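Local coordinates for pentacotripeptide-repeat region of PRORP domain-containing protein (Brachypodium distachyon, PDB 4ME2) that probably binds RNA sequence-specifically as a chloroplast pentatricopeptide repeat protein, THA8, built from helix-turn-helix repeats and linked to group II intron RNA, at residues L100-L105 with D140-A145. Sequence-based numbering, arbitrary orientation.
Sequences LALAAL and DALVEA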
loop_
_atom_site.group_PDB
_atom_site.type_symbol
_atom_site.label_atom_id
_atom_site.label_comp_id
_atom_site.label_asym_id
_atom_site.label_seq_id
_atom_site.Cartn_x
_atom_site.Cartn_y
_atom_site.Cartn_z
ATOM N N LEU A 100 -5.862 13.130 2.480
ATOM C CA LEU A 100 -5.531 13.460 3.867
ATOM C C LEU A 100 -5.340 12.197 4.689
ATOM O O LEU A 100 -4.469 12.151 5.552
ATOM C CB LEU A 100 -6.614 14.320 4.520
ATOM C CG LEU A 100 -6.868 15.689 3.886
ATOM C CD1 LEU A 100 -7.819 16.496 4.759
ATOM C CD2 LEU A 100 -5.562 16.436 3.701
ATOM N N ALA A 101 -6.166 11.184 4.423
ATOM C CA ALA A 101 -6.041 9.907 5.135
ATOM C C ALA A 101 -4.717 9.235 4.787
ATOM O O ALA A 101 -4.087 8.608 5.652
ATOM C CB ALA A 101 -7.218 8.986 4.826
ATOM N N LEU A 102 -4.300 9.364 3.528
ATOM C CA LEU A 102 -3.021 8.809 3.070
ATOM C C LEU A 102 -1.873 9.536 3.761
ATOM O O LEU A 102 -0.904 8.912 4.191
ATOM C CB LEU A 102 -2.867 8.962 1.551
ATOM C CG LEU A 102 -2.175 7.901 0.678
ATOM C CD1 LEU A 102 -1.379 8.549 -0.448
ATOM C CD2 LEU A 102 -1.322 6.887 1.432
ATOM N N ALA A 103 -1.980 10.858 3.862
ATOM C CA ALA A 103 -0.979 11.630 4.580
ATOM C C ALA A 103 -0.915 11.175 6.043
ATOM O O ALA A 103 0.175 11.087 6.614
ATOM C CB ALA A 103 -1.256 13.125 4.469
ATOM N N ALA A 104 -2.070 10.866 6.638
ATOM C CA ALA A 104 -2.094 10.349 8.013
ATOM C C ALA A 104 -1.380 9.001 8.096
ATOM O O ALA A 104 -0.600 8.763 9.029
ATOM C CB ALA A 104 -3.515 10.243 8.545
ATOM N N LEU A 105 -1.647 8.133 7.121
ATOM C CA LEU A 105 -0.968 6.837 7.030
ATOM C C LEU A 105 0.549 7.015 7.039
ATOM O O LEU A 105 1.250 6.311 7.767
ATOM C CB LEU A 105 -1.412 6.050 5.784
ATOM C CG LEU A 105 -0.730 4.692 5.527
ATOM C CD1 LEU A 105 -0.925 3.750 6.702
ATOM C CD2 LEU A 105 -1.236 4.063 4.239
ATOM N N ASP A 140 1.143 4.400 -6.393
ATOM C CA ASP A 140 2.413 3.815 -6.835
ATOM C C ASP A 140 3.520 4.095 -5.824
ATOM O O ASP A 140 4.355 3.225 -5.549
ATOM C CB ASP A 140 2.837 4.350 -8.206
ATOM C CG ASP A 140 1.912 3.923 -9.324
ATOM O OD1 ASP A 140 1.019 3.074 -9.113
ATOM O OD2 ASP A 140 2.089 4.465 -10.436
ATOM N N ALA A 141 3.521 5.317 -5.290
ATOM C CA ALA A 141 4.505 5.725 -4.297
ATOM C C ALA A 141 4.343 4.943 -2.994
ATOM O O ALA A 141 5.338 4.563 -2.376
ATOM C CB ALA A 141 4.438 7.229 -4.046
ATOM N N LEU A 142 3.099 4.690 -2.594
ATOM C CA LEU A 142 2.833 3.898 -1.392
ATOM C C LEU A 142 3.404 2.486 -1.536
ATOM O O LEU A 142 3.963 1.935 -0.577
ATOM C CB LEU A 142 1.329 3.850 -1.097
ATOM C CG LEU A 142 0.885 2.987 0.094
ATOM C CD1 LEU A 142 1.513 3.484 1.391
ATOM C CD2 LEU A 142 -0.632 2.954 0.192
ATOM N N VAL A 143 3.279 1.914 -2.733
ATOM C CA VAL A 143 3.809 0.577 -2.994
ATOM C C VAL A 143 5.337 0.564 -2.931
ATOM O O VAL A 143 5.923 -0.349 -2.352
ATOM C CB VAL A 143 3.276 -0.015 -4.313
ATOM C CG1 VAL A 143 4.052 -1.264 -4.698
ATOM C CG2 VAL A 143 1.798 -0.339 -4.168
ATOM N N GLU A 144 5.979 1.581 -3.500
ATOM C CA GLU A 144 7.428 1.715 -3.356
ATOM C C GLU A 144 7.836 1.819 -1.888
ATOM O O GLU A 144 8.834 1.224 -1.485
ATOM C CB GLU A 144 7.962 2.913 -4.142
ATOM C CG GLU A 144 7.828 2.761 -5.647
ATOM C CD GLU A 144 8.538 1.536 -6.183
ATOM O OE1 GLU A 144 9.751 1.381 -5.919
ATOM O OE2 GLU A 144 7.888 0.728 -6.877
ATOM N N ALA A 145 7.052 2.552 -1.095
ATOM C CA ALA A 145 7.337 2.735 0.331
ATOM C C ALA A 145 7.196 1.427 1.105
ATOM O O ALA A 145 7.971 1.159 2.022
ATOM C CB ALA A 145 6.453 3.825 0.932
#
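L142 reaches from helix 133-151 to two leucines of helix 98-109, L102 and L105, and gives one methyl to each. Its CD1 meets CD2 of L105 at 4.0 Å, and its CD2 meets CD2 of L102 at 4.2 Å. The fork of L142 thus spans two residues three positions apart, which lie nearly one turn from each other on the same face of their helix. CB of L142 points at helix 98-109, and with CG anti to the backbone N (chi1 177°), beside the carbonyl carbon, its two methyls are presented to the two leucines. L105 has nearly the same conformation, yet its side chain lies at about a right angle to that of L142, while L102 offers CD2 and meets L142 more obliquely. Only leucine methyls meet, at van der Waals distance, and they bury just 97 Å² in all. The backbones stay well apart: the closest CA atoms, those of L102 and L142, are 8.8 Å from each other. All three leucines are nevertheless buried, a light apolar bridge inside the helix-turn-helix stack characteristic of pentatricopeptide repeat proteins. Beyond the leucines, L105 also packs on M89 of helix 82-94 and on L120, Y121 and F124 of helix 118-126. The contact joins helix 98-109 to helix 133-151, which packs in turn on helix 184-197, where V143 touches A186 and V190 and E144 forms a salt bridge with R189.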